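Local coordinates for protein MJ fibrillarin homologue (Methanocaldococcus jannaschii, PDB 1FBN) that probably uses S-adenosyl-L-methionine to methylate ribose 2'-hydroxyl groups in rRNA and tRNA at sites chosen by a guide RNA, at residues K35-K40 and A85-S90; E48-N53 and A119-I124; V16-G19 and K23-A26; K56-A61 and V211-F216. All coordinates share one frame; numbering follows the deposited sequence.

Contact 3 closes first along the chain, as the hairpin of strands 13-17 and 25-28. Contacts 1, 2 and 4 interlace: their first segments follow in order at 35-40, 48-53 and 56-61, their second at 85-90, 119-124 and 211-216. Contacts 2 and 3 share the five-stranded N-terminal sheet. Contacts 1 and 2 are closest, with centres 7 Å apart, and meet where Arg50 reaches Ser90; both join the N-terminal part to the methyltransferase domain beside its predicted S-adenosyl-L-methionine site. Contact 4, centred about 16 Å from contact 1, packs helix 58-64 on the end of that domain's sheet. Contact 3 stays within the N-terminal sheet, its Ile25 touching helix 58-64.

Contact 1: residues K35-K40 and A85-S90; sequences KVYDEK and AGTTPS
Ser90 OG, packed against the methyls of Val36, is gripped twice: it donates to Thr87 O at 2.7 Å, tilted 23° from that carbonyl's plane, and receives a hydrogen bond from Arg50 NH2. Ser90 CB makes the closest approach, 3.8 Å from Val36 CG2, with OG nearly as near. The other Val36 branch, CG1, is anti to the backbone N (chi1 177°) and lies 4.0 Å from Gly86 O. Beside this pair, Thr87 CG2 stands over one face of the Tyr37 ring, 3.9 Å from the centroid and 16° off the normal, which meets the geometry of a CH-pi contact. Glu39 CG lies over the opposite face, toward the rim, and Asn53 N is hydrogen-bonded to Tyr37 OH; together these contacts limit how the ring can turn. A leucine at Tyr37 would probably leave the Thr87 methyl without its aromatic face and Asn53 N without this acceptor. The loop itself is braced by Val36 N, which donates to Glu39 OE2 at 2.7 Å. Gly86 is the N-cap of helix 87-95, and this turn after strand 77-81, with Thr87 and Thr88 predicted to bind S-adenosyl-L-methionine, fits the cofactor loop of Rossmann-like methyltransferases.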
loop_
_atom_site.group_PDB
_atom_site.type_symbol
_atom_site.label_atom_id
_atom_site.label_comp_id
_atom_site.label_asym_id
_atom_site.label_seq_id
_atom_site.Cartn_x
_atom_site.Cartn_y
_atom_site.Cartn_z
ATOM N N LYS A 35 6.914 -17.914 -4.501
ATOM C CA LYS A 35 7.559 -16.829 -3.784
ATOM C C LYS A 35 7.670 -15.689 -4.792
ATOM O O LYS A 35 8.222 -15.862 -5.884
ATOM C CB LYS A 35 8.944 -17.235 -3.276
ATOM C CG LYS A 35 8.907 -18.159 -2.075
ATOM C CD LYS A 35 10.284 -18.325 -1.463
ATOM C CE LYS A 35 10.244 -19.240 -0.249
ATOM N NZ LYS A 35 11.573 -19.317 0.414
ATOM N N VAL A 36 7.074 -14.551 -4.453
ATOM C CA VAL A 36 7.093 -13.380 -5.322
ATOM C C VAL A 36 8.472 -12.726 -5.356
ATOM O O VAL A 36 9.000 -12.441 -6.432
ATOM C CB VAL A 36 6.033 -12.340 -4.873
ATOM C CG1 VAL A 36 6.109 -11.085 -5.736
ATOM C CG2 VAL A 36 4.644 -12.949 -4.953
ATOM N N TYR A 37 9.061 -12.525 -4.179
ATOM C CA TYR A 37 10.370 -11.882 -4.066
ATOM C C TYR A 37 11.317 -12.573 -3.080
ATOM O O TYR A 37 12.069 -11.917 -2.354
ATOM C CB TYR A 37 10.193 -10.401 -3.692
ATOM C CG TYR A 37 9.499 -10.149 -2.363
ATOM C CD1 TYR A 37 8.116 -10.307 -2.226
ATOM C CD2 TYR A 37 10.228 -9.725 -1.249
ATOM C CE1 TYR A 37 7.477 -10.044 -1.006
ATOM C CE2 TYR A 37 9.603 -9.460 -0.030
ATOM C CZ TYR A 37 8.232 -9.619 0.087
ATOM O OH TYR A 37 7.630 -9.347 1.295
ATOM N N ASP A 38 11.281 -13.902 -3.082
ATOM C CA ASP A 38 12.113 -14.728 -2.207
ATOM C C ASP A 38 11.885 -14.433 -0.718
ATOM O O ASP A 38 12.816 -14.430 0.089
ATOM C CB ASP A 38 13.598 -14.593 -2.587
ATOM C CG ASP A 38 14.430 -15.800 -2.160
ATOM O OD1 ASP A 38 14.134 -16.927 -2.621
ATOM O OD2 ASP A 38 15.381 -15.617 -1.368
ATOM N N GLU A 39 10.628 -14.184 -0.367
ATOM C CA GLU A 39 10.248 -13.912 1.018
ATOM C C GLU A 39 10.200 -15.230 1.780
ATOM O O GLU A 39 10.081 -16.293 1.171
ATOM C CB GLU A 39 8.867 -13.248 1.075
ATOM C CG GLU A 39 8.172 -13.075 -0.281
ATOM C CD GLU A 39 7.420 -14.300 -0.758
ATOM O OE1 GLU A 39 7.502 -15.355 -0.102
ATOM O OE2 GLU A 39 6.726 -14.203 -1.789
ATOM N N LYS A 40 10.317 -15.169 3.102
ATOM C CA LYS A 40 10.254 -16.385 3.909
ATOM C C LYS A 40 8.796 -16.831 4.045
ATOM O O LYS A 40 7.888 -16.000 4.052
ATOM C CB LYS A 40 10.914 -16.166 5.277
ATOM C CG LYS A 40 12.431 -15.986 5.192
ATOM C CD LYS A 40 13.095 -17.230 4.590
ATOM C CE LYS A 40 14.514 -16.958 4.110
ATOM N NZ LYS A 40 15.406 -16.485 5.201
ATOM N N ALA A 85 7.642 -3.709 -8.411
ATOM C CA ALA A 85 8.084 -4.948 -9.032
ATOM C C ALA A 85 7.153 -6.079 -8.571
ATOM O O ALA A 85 7.378 -7.251 -8.889
ATOM C CB ALA A 85 9.532 -5.249 -8.649
ATOM N N GLY A 86 6.128 -5.719 -7.797
ATOM C CA GLY A 86 5.161 -6.693 -7.321
ATOM C C GLY A 86 5.111 -6.963 -5.828
ATOM O O GLY A 86 4.159 -7.584 -5.359
ATOM N N THR A 87 6.097 -6.470 -5.081
ATOM C CA THR A 87 6.177 -6.692 -3.629
ATOM C C THR A 87 4.918 -6.325 -2.847
ATOM O O THR A 87 4.198 -7.210 -2.395
ATOM C CB THR A 87 7.395 -5.967 -3.005
ATOM O OG1 THR A 87 8.595 -6.403 -3.654
ATOM C CG2 THR A 87 7.504 -6.279 -1.522
ATOM N N THR A 88 4.651 -5.031 -2.683
ATOM C CA THR A 88 3.468 -4.608 -1.939
ATOM C C THR A 88 2.166 -5.080 -2.597
ATOM O O THR A 88 1.274 -5.576 -1.908
ATOM C CB THR A 88 3.457 -3.085 -1.687
ATOM O OG1 THR A 88 4.643 -2.721 -0.970
ATOM C CG2 THR A 88 2.241 -2.677 -0.859
ATOM N N PRO A 89 2.045 -4.952 -3.938
ATOM C CA PRO A 89 0.815 -5.402 -4.602
ATOM C C PRO A 89 0.477 -6.870 -4.330
ATOM O O PRO A 89 -0.687 -7.221 -4.203
ATOM C CB PRO A 89 1.127 -5.161 -6.075
ATOM C CG PRO A 89 1.940 -3.915 -6.026
ATOM C CD PRO A 89 2.901 -4.219 -4.892
ATOM N N SER A 90 1.487 -7.730 -4.215
ATOM C CA SER A 90 1.215 -9.142 -3.953
ATOM C C SER A 90 0.582 -9.359 -2.575
ATOM O O SER A 90 -0.351 -10.152 -2.432
ATOM C CB SER A 90 2.481 -9.989 -4.113
ATOM O OG SER A 90 3.466 -9.657 -3.154
#

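Contact 2: residues E48-N53 and A119-I124; sequences EYRIWN and AERENI
Arg50 and Arg121 reach toward each other head-on from the two sides of the interface, joining strand 47-51 of the N-terminal antiparallel sheet to the loop between helix 108-117 and strand 124-128 of the Rossmann-like methyltransferase domain. The backbones stay far apart, the nearest CA atoms, those of Arg50 and Arg121, being separated by 14.1 Å, and the two long side chains alone span the distance. Their guanidinium planes differ by 56°, which rules out a parallel stack. Instead, Arg121 NH2 lies over one face of the Arg50 group, 3.6 Å from Arg50 CZ, whereas Arg50 NE approaches the Arg121 group obliquely. Arg121 runs extended from CG to NE (chi3 156°), whereas a bend at chi3 (-64°) in Arg50 goes with its face being turned toward Arg121 NH2.

Two carboxylates lie beside the pair and probably make the close approach of like charges tolerable in this buried setting. Asp94, on helix 87-95, takes Arg121 NH2 on OD1 and Arg50 NH2 on OD2, clamping both arginines with one carboxylate, and Glu39 OE2 pairs with Arg50 NH1. On the loop side, Arg121 is the centre of an inverse gamma turn and also opens a type I beta turn, closed by Ile124 N donating to Arg121 O at 3.2 Å. The nearest approach across the contact is Arg50 NE to Arg121 NH2, 3.3 Å between two donors and therefore not a hydrogen bond.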
loop_
_atom_site.group_PDB
_atom_site.type_symbol
_atom_site.label_atom_id
_atom_site.label_comp_id
_atom_site.label_asym_id
_atom_site.label_seq_id
_atom_site.Cartn_x
_atom_site.Cartn_y
_atom_site.Cartn_z
ATOM N N GLU A 48 -0.228 -20.954 3.411
ATOM C CA GLU A 48 1.136 -20.445 3.348
ATOM C C GLU A 48 1.165 -18.977 3.750
ATOM O O GLU A 48 0.541 -18.138 3.104
ATOM C CB GLU A 48 1.722 -20.624 1.947
ATOM C CG GLU A 48 2.088 -22.067 1.613
ATOM C CD GLU A 48 2.779 -22.234 0.263
ATOM O OE1 GLU A 48 3.200 -21.224 -0.342
ATOM O OE2 GLU A 48 2.911 -23.392 -0.193
ATOM N N TYR A 49 1.839 -18.678 4.855
ATOM C CA TYR A 49 1.948 -17.306 5.327
ATOM C C TYR A 49 3.244 -16.702 4.807
ATOM O O TYR A 49 4.330 -17.205 5.086
ATOM C CB TYR A 49 1.902 -17.254 6.856
ATOM C CG TYR A 49 0.580 -17.705 7.431
ATOM C CD1 TYR A 49 0.354 -19.046 7.742
ATOM C CD2 TYR A 49 -0.447 -16.792 7.663
ATOM C CE1 TYR A 49 -0.865 -19.469 8.271
ATOM C CE2 TYR A 49 -1.670 -17.204 8.192
ATOM C CZ TYR A 49 -1.872 -18.543 8.494
ATOM O OH TYR A 49 -3.073 -18.954 9.027
ATOM N N ARG A 50 3.116 -15.647 4.008
ATOM C CA ARG A 50 4.271 -14.976 3.426
ATOM C C ARG A 50 4.769 -13.855 4.320
ATOM O O ARG A 50 4.048 -12.887 4.567
ATOM C CB ARG A 50 3.929 -14.401 2.049
ATOM C CG ARG A 50 3.497 -15.420 1.021
ATOM C CD ARG A 50 3.664 -14.854 -0.377
ATOM N NE ARG A 50 2.790 -13.715 -0.594
ATOM C CZ ARG A 50 3.159 -12.557 -1.135
ATOM N NH1 ARG A 50 4.408 -12.347 -1.533
ATOM N NH2 ARG A 50 2.259 -11.599 -1.278
ATOM N N ILE A 51 6.002 -13.985 4.802
ATOM C CA ILE A 51 6.602 -12.967 5.659
ATOM C C ILE A 51 6.715 -11.674 4.855
ATOM O O ILE A 51 7.366 -11.627 3.814
ATOM C CB ILE A 51 7.990 -13.415 6.180
ATOM C CG1 ILE A 51 7.843 -14.661 7.065
ATOM C CG2 ILE A 51 8.675 -12.288 6.938
ATOM C CD1 ILE A 51 6.901 -14.501 8.248
ATOM N N TRP A 52 6.028 -10.647 5.345
ATOM C CA TRP A 52 5.965 -9.325 4.720
ATOM C C TRP A 52 7.128 -8.440 5.185
ATOM O O TRP A 52 7.043 -7.778 6.219
ATOM C CB TRP A 52 4.618 -8.703 5.097
ATOM C CG TRP A 52 4.125 -7.584 4.234
ATOM C CD1 TRP A 52 4.785 -6.964 3.207
ATOM C CD2 TRP A 52 2.854 -6.933 4.347
ATOM N NE1 TRP A 52 3.999 -5.961 2.680
ATOM C CE2 TRP A 52 2.810 -5.922 3.361
ATOM C CE3 TRP A 52 1.747 -7.108 5.192
ATOM C CZ2 TRP A 52 1.700 -5.085 3.195
ATOM C CZ3 TRP A 52 0.641 -6.274 5.026
ATOM C CH2 TRP A 52 0.628 -5.276 4.034
ATOM N N ASN A 53 8.193 -8.410 4.391
ATOM C CA ASN A 53 9.405 -7.651 4.705
ATOM C C ASN A 53 9.256 -6.118 4.668
ATOM O O ASN A 53 9.045 -5.534 3.604
ATOM C CB ASN A 53 10.531 -8.098 3.759
ATOM C CG ASN A 53 11.916 -7.646 4.213
ATOM O OD1 ASN A 53 12.064 -6.749 5.044
ATOM N ND2 ASN A 53 12.944 -8.276 3.658
ATOM N N ALA A 119 1.872 -12.858 -11.270
ATOM C CA ALA A 119 1.375 -13.807 -12.258
ATOM C C ALA A 119 -0.018 -14.392 -12.024
ATOM O O ALA A 119 -0.983 -13.998 -12.684
ATOM C CB ALA A 119 2.392 -14.936 -12.437
ATOM N N GLU A 120 -0.126 -15.306 -11.066
ATOM C CA GLU A 120 -1.396 -15.971 -10.795
ATOM C C GLU A 120 -2.382 -15.275 -9.855
ATOM O O GLU A 120 -3.421 -15.842 -9.518
ATOM C CB GLU A 120 -1.133 -17.415 -10.353
ATOM C CG GLU A 120 -0.233 -18.191 -11.328
ATOM C CD GLU A 120 -0.077 -19.658 -10.968
ATOM O OE1 GLU A 120 -0.987 -20.448 -11.303
ATOM O OE2 GLU A 120 0.957 -20.026 -10.366
ATOM N N ARG A 121 -2.060 -14.054 -9.432
ATOM C CA ARG A 121 -2.950 -13.285 -8.555
ATOM C C ARG A 121 -3.943 -12.550 -9.446
ATOM O O ARG A 121 -3.742 -11.395 -9.816
ATOM C CB ARG A 121 -2.149 -12.310 -7.688
ATOM C CG ARG A 121 -1.354 -13.013 -6.604
ATOM C CD ARG A 121 -0.588 -12.055 -5.710
ATOM N NE ARG A 121 -0.321 -12.666 -4.409
ATOM C CZ ARG A 121 0.512 -13.685 -4.209
ATOM N NH1 ARG A 121 1.182 -14.212 -5.226
ATOM N NH2 ARG A 121 0.628 -14.218 -2.998
ATOM N N GLU A 122 -5.021 -13.244 -9.782
ATOM C CA GLU A 122 -6.041 -12.714 -10.673
ATOM C C GLU A 122 -6.902 -11.558 -10.184
ATOM O O GLU A 122 -7.649 -10.980 -10.974
ATOM C CB GLU A 122 -6.889 -13.857 -11.219
ATOM C CG GLU A 122 -6.067 -14.810 -12.077
ATOM C CD GLU A 122 -6.858 -15.998 -12.578
ATOM O OE1 GLU A 122 -7.715 -15.808 -13.471
ATOM O OE2 GLU A 122 -6.614 -17.122 -12.086
ATOM N N ASN A 123 -6.804 -11.211 -8.899
ATOM C CA ASN A 123 -7.572 -10.084 -8.371
ATOM C C ASN A 123 -6.819 -8.766 -8.586
ATOM O O ASN A 123 -7.298 -7.692 -8.218
ATOM C CB ASN A 123 -7.953 -10.284 -6.898
ATOM C CG ASN A 123 -6.759 -10.499 -6.002
ATOM O OD1 ASN A 123 -5.719 -11.000 -6.434
ATOM N ND2 ASN A 123 -6.909 -10.141 -4.728
ATOM N N ILE A 124 -5.632 -8.868 -9.183
ATOM C CA ILE A 124 -4.817 -7.698 -9.507
ATOM C C ILE A 124 -5.063 -7.385 -10.983
ATOM O O ILE A 124 -4.829 -8.223 -11.857
ATOM C CB ILE A 124 -3.306 -7.947 -9.293
ATOM C CG1 ILE A 124 -3.015 -8.258 -7.825
ATOM C CG2 ILE A 124 -2.517 -6.721 -9.709
ATOM C CD1 ILE A 124 -1.543 -8.467 -7.527
#

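Contact 3: residues V16-G19 and K23-A26; sequences VDLG and KRIA
Leu18 CD1 sits on one face of the Arg24 guanidinium, 3.6 Å above the plane and over its centre, and the two side chains cross at about a right angle. At the edge of the same group, in its plane, lies water 1, which accepts from Arg24 NE at 3.0 Å. Asp20 OD2, in the turn that joins the two strands, forms a salt bridge with Arg24 NH2 and probably balances its charge. The bend at chi3 (-85°) turns the flat end of Arg24 against the leucine methyl. A serine in place of Arg24 would probably leave Asp20 without its charge mate and water 1 without the NE donor, and uncover the Leu18 methyl.

In the backbone of this antiparallel hairpin, Val16 N donates to Arg24 O at 2.7 Å with a nearly straight 169° N-H...O angle, although the donor stands 44° above the carbonyl plane. The return path is bridged by solvent: water 2 donates to Val16 O at 3.2 Å and accepts only weakly from Arg24 N, consistent with the strands separating toward the turn. Water 1 also donates to Val16 O, at 2.8 Å, and accepts from Leu18 N, tying the strand end to the turn. Further along, Val16 CG2 packs on Ala26 CB at 4.0 Å.

Strand 13-17 is bordered by strand 5-9, through Asp17 and Lys5, and strand 25-28 by strand 47-51. Ile25, hydrogen-bonded through its backbone to Trp52, rests its side chain on Ala60 and Ile63 of helix 58-64.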
loop_
_atom_site.group_PDB
_atom_site.type_symbol
_atom_site.label_atom_id
_atom_site.label_comp_id
_atom_site.label_asym_id
_atom_site.label_seq_id
_atom_site.Cartn_x
_atom_site.Cartn_y
_atom_site.Cartn_z
ATOM N N VAL A 16 3.284 -12.366 13.397
ATOM C CA VAL A 16 4.086 -13.561 13.612
ATOM C C VAL A 16 5.088 -13.357 14.748
ATOM O O VAL A 16 6.006 -12.539 14.641
ATOM C CB VAL A 16 4.847 -13.966 12.333
ATOM C CG1 VAL A 16 5.664 -15.220 12.589
ATOM C CG2 VAL A 16 3.873 -14.188 11.181
ATOM N N ASP A 17 4.880 -14.085 15.844
ATOM C CA ASP A 17 5.765 -14.017 17.004
ATOM C C ASP A 17 6.503 -15.351 17.149
ATOM O O ASP A 17 5.922 -16.359 17.560
ATOM C CB ASP A 17 4.965 -13.692 18.275
ATOM C CG ASP A 17 5.830 -13.679 19.538
ATOM O OD1 ASP A 17 6.961 -13.142 19.510
ATOM O OD2 ASP A 17 5.369 -14.208 20.570
ATOM N N LEU A 18 7.777 -15.357 16.764
ATOM C CA LEU A 18 8.606 -16.554 16.846
ATOM C C LEU A 18 9.208 -16.727 18.240
ATOM O O LEU A 18 9.911 -17.703 18.501
ATOM C CB LEU A 18 9.711 -16.509 15.789
ATOM C CG LEU A 18 9.255 -16.428 14.328
ATOM C CD1 LEU A 18 10.463 -16.448 13.407
ATOM C CD2 LEU A 18 8.319 -17.588 13.994
ATOM N N GLY A 19 8.924 -15.772 19.127
ATOM C CA GLY A 19 9.425 -15.823 20.490
ATOM C C GLY A 19 10.825 -15.273 20.707
ATOM O O GLY A 19 11.464 -15.586 21.713
ATOM N N LYS A 23 9.436 -8.089 15.972
ATOM C CA LYS A 23 8.104 -7.935 15.414
ATOM C C LYS A 23 8.119 -8.413 13.969
ATOM O O LYS A 23 9.014 -8.062 13.197
ATOM C CB LYS A 23 7.653 -6.473 15.495
ATOM C CG LYS A 23 7.546 -5.949 16.921
ATOM C CD LYS A 23 7.040 -4.511 16.971
ATOM C CE LYS A 23 6.893 -4.029 18.418
ATOM N NZ LYS A 23 6.401 -2.619 18.531
ATOM N N ARG A 24 7.139 -9.237 13.618
ATOM C CA ARG A 24 7.024 -9.775 12.268
ATOM C C ARG A 24 5.567 -9.885 11.840
ATOM O O ARG A 24 4.693 -10.137 12.666
ATOM C CB ARG A 24 7.681 -11.152 12.203
ATOM C CG ARG A 24 9.043 -11.152 11.556
ATOM C CD ARG A 24 9.665 -12.523 11.618
ATOM N NE ARG A 24 10.345 -12.719 12.888
ATOM C CZ ARG A 24 11.650 -12.928 13.002
ATOM N NH1 ARG A 24 12.416 -12.978 11.922
ATOM N NH2 ARG A 24 12.190 -13.058 14.200
ATOM N N ILE A 25 5.304 -9.662 10.554
ATOM C CA ILE A 25 3.944 -9.760 10.024
ATOM C C ILE A 25 3.925 -10.544 8.724
ATOM O O ILE A 25 4.946 -10.680 8.052
ATOM C CB ILE A 25 3.286 -8.379 9.772
ATOM C CG1 ILE A 25 4.100 -7.577 8.754
ATOM C CG2 ILE A 25 3.077 -7.630 11.096
ATOM C CD1 ILE A 25 3.430 -6.277 8.342
ATOM N N ALA A 26 2.747 -11.032 8.355
ATOM C CA ALA A 26 2.606 -11.816 7.140
ATOM C C ALA A 26 1.186 -11.771 6.598
ATOM O O ALA A 26 0.271 -11.254 7.245
ATOM C CB ALA A 26 3.011 -13.268 7.415
HETATM O O HOH W 1 8.683 -12.786 15.384
HETATM O O HOH W 2 5.484 -10.081 16.577
#

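Contact 4: residues K56-A61 and V211-F216; sequences KSKLAA and VDIEPF
Ala61 and Ile213 bury the most surface here, joined by Phe216, where helix 58-64 meets the loop that follows strand 205-212, an outermost strand of the seven-stranded mixed sheet of the Rossmann-like methyltransferase fold. The small Ala61 methyl touches both larger side chains: Ala61 CB is 3.9 Å from Ile213 CB and 3.7 Å from Phe216 CD2. The small side chain is consistent with the close approach of the backbones, the CA atoms of Ala61 and Ile213 being 5.7 Å apart.

Ile213 uses its two branches differently. CG2 lies against the helix backbone, 3.9 Å from Ala61 C, while CG1, set in the position flanked by both backbone neighbours (chi1 60°), carries CD1 to the preceding turn of the helix. There CD1 meets Lys58 at its base, 4.2 Å from Lys58 CB. Phe216 approaches the Ala61 methyl obliquely through CD2, with CB and CG close behind; Pro215 CB lies over one face of the ring, toward the rim, and Pro54 and Asn55 also touch the side chain.

At the helix start, Ser57 is the N-cap, and its OG accepts a weak capping bond from Ala60 N while hydrogen-bonding to Thr88 OG1, a link to the predicted cofactor site. Lys58 lends only its aliphatic root to the contact. Beyond CG its chain continues, bends at chi4 (63°), and Lys58 NZ ends in a salt bridge with Asp150 OD2, on a residue predicted to bind S-adenosyl-L-methionine.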
loop_
_atom_site.group_PDB
_atom_site.type_symbol
_atom_site.label_atom_id
_atom_site.label_comp_id
_atom_site.label_asym_id
_atom_site.label_seq_id
_atom_site.Cartn_x
_atom_site.Cartn_y
_atom_site.Cartn_z
ATOM N N LYS A 56 11.393 -4.096 2.330
ATOM C CA LYS A 56 11.025 -4.194 0.920
ATOM C C LYS A 56 9.630 -3.649 0.608
ATOM O O LYS A 56 9.285 -3.458 -0.555
ATOM C CB LYS A 56 11.143 -5.650 0.451
ATOM C CG LYS A 56 12.543 -6.043 -0.012
ATOM C CD LYS A 56 13.596 -5.773 1.056
ATOM C CE LYS A 56 14.994 -5.597 0.456
ATOM N NZ LYS A 56 15.989 -5.094 1.458
ATOM N N SER A 57 8.846 -3.373 1.648
ATOM C CA SER A 57 7.489 -2.860 1.487
ATOM C C SER A 57 7.183 -1.741 2.482
ATOM O O SER A 57 7.186 -1.959 3.694
ATOM C CB SER A 57 6.481 -4.001 1.654
ATOM O OG SER A 57 5.140 -3.531 1.612
ATOM N N LYS A 58 6.892 -0.551 1.962
ATOM C CA LYS A 58 6.584 0.604 2.801
ATOM C C LYS A 58 5.323 0.404 3.651
ATOM O O LYS A 58 5.212 0.963 4.748
ATOM C CB LYS A 58 6.448 1.870 1.949
ATOM C CG LYS A 58 7.722 2.279 1.226
ATOM C CD LYS A 58 7.542 3.603 0.494
ATOM C CE LYS A 58 8.707 3.879 -0.439
ATOM N NZ LYS A 58 8.788 2.843 -1.514
ATOM N N LEU A 59 4.371 -0.376 3.139
ATOM C CA LEU A 59 3.137 -0.650 3.871
ATOM C C LEU A 59 3.455 -1.551 5.071
ATOM O O LEU A 59 2.946 -1.327 6.174
ATOM C CB LEU A 59 2.096 -1.293 2.948
ATOM C CG LEU A 59 0.717 -1.570 3.547
ATOM C CD1 LEU A 59 0.181 -0.328 4.251
ATOM C CD2 LEU A 59 -0.235 -2.023 2.452
ATOM N N ALA A 60 4.324 -2.544 4.866
ATOM C CA ALA A 60 4.736 -3.432 5.956
ATOM C C ALA A 60 5.497 -2.607 6.997
ATOM O O ALA A 60 5.321 -2.796 8.199
ATOM C CB ALA A 60 5.618 -4.552 5.434
ATOM N N ALA A 61 6.330 -1.684 6.522
ATOM C CA ALA A 61 7.113 -0.810 7.392
ATOM C C ALA A 61 6.194 0.038 8.271
ATOM O O ALA A 61 6.454 0.209 9.463
ATOM C CB ALA A 61 8.019 0.087 6.558
ATOM N N VAL A 211 2.487 7.716 10.099
ATOM C CA VAL A 211 3.554 6.841 10.574
ATOM C C VAL A 211 4.923 7.112 9.958
ATOM O O VAL A 211 5.099 7.054 8.737
ATOM C CB VAL A 211 3.206 5.341 10.314
ATOM C CG1 VAL A 211 4.239 4.430 10.961
ATOM C CG2 VAL A 211 1.818 5.008 10.831
ATOM N N ASP A 212 5.891 7.411 10.818
ATOM C CA ASP A 212 7.264 7.630 10.384
ATOM C C ASP A 212 7.855 6.222 10.237
ATOM O O ASP A 212 7.997 5.498 11.223
ATOM C CB ASP A 212 8.040 8.425 11.448
ATOM C CG ASP A 212 9.464 8.781 11.012
ATOM O OD1 ASP A 212 9.904 8.348 9.929
ATOM O OD2 ASP A 212 10.149 9.511 11.760
ATOM N N ILE A 213 8.141 5.818 9.001
ATOM C CA ILE A 213 8.700 4.493 8.744
ATOM C C ILE A 213 10.233 4.536 8.774
ATOM O O ILE A 213 10.913 3.684 8.204
ATOM C CB ILE A 213 8.169 3.927 7.410
ATOM C CG1 ILE A 213 8.552 4.833 6.237
ATOM C CG2 ILE A 213 6.651 3.829 7.472
ATOM C CD1 ILE A 213 8.198 4.250 4.882
ATOM N N GLU A 214 10.724 5.508 9.541
ATOM C CA GLU A 214 12.129 5.846 9.781
ATOM C C GLU A 214 13.277 4.859 9.590
ATOM O O GLU A 214 14.214 5.157 8.840
ATOM C CB GLU A 214 12.250 6.538 11.151
ATOM C CG GLU A 214 13.656 6.654 11.726
ATOM C CD GLU A 214 13.844 5.789 12.963
ATOM O OE1 GLU A 214 13.012 5.885 13.894
ATOM O OE2 GLU A 214 14.820 5.008 13.005
ATOM N N PRO A 215 13.263 3.704 10.286
ATOM C CA PRO A 215 14.401 2.798 10.067
ATOM C C PRO A 215 14.474 2.289 8.623
ATOM O O PRO A 215 15.480 2.458 7.942
ATOM C CB PRO A 215 14.127 1.648 11.049
ATOM C CG PRO A 215 13.234 2.255 12.080
ATOM C CD PRO A 215 12.321 3.136 11.263
ATOM N N PHE A 216 13.357 1.753 8.152
ATOM C CA PHE A 216 13.239 1.171 6.822
ATOM C C PHE A 216 13.381 2.146 5.655
ATOM O O PHE A 216 13.885 1.773 4.593
ATOM C CB PHE A 216 11.925 0.398 6.747
ATOM C CG PHE A 216 11.675 -0.455 7.958
ATOM C CD1 PHE A 216 12.330 -1.674 8.111
ATOM C CD2 PHE A 216 10.844 -0.005 8.982
ATOM C CE1 PHE A 216 12.168 -2.427 9.264
ATOM C CE2 PHE A 216 10.673 -0.748 10.142
ATOM C CZ PHE A 216 11.338 -1.963 10.283
#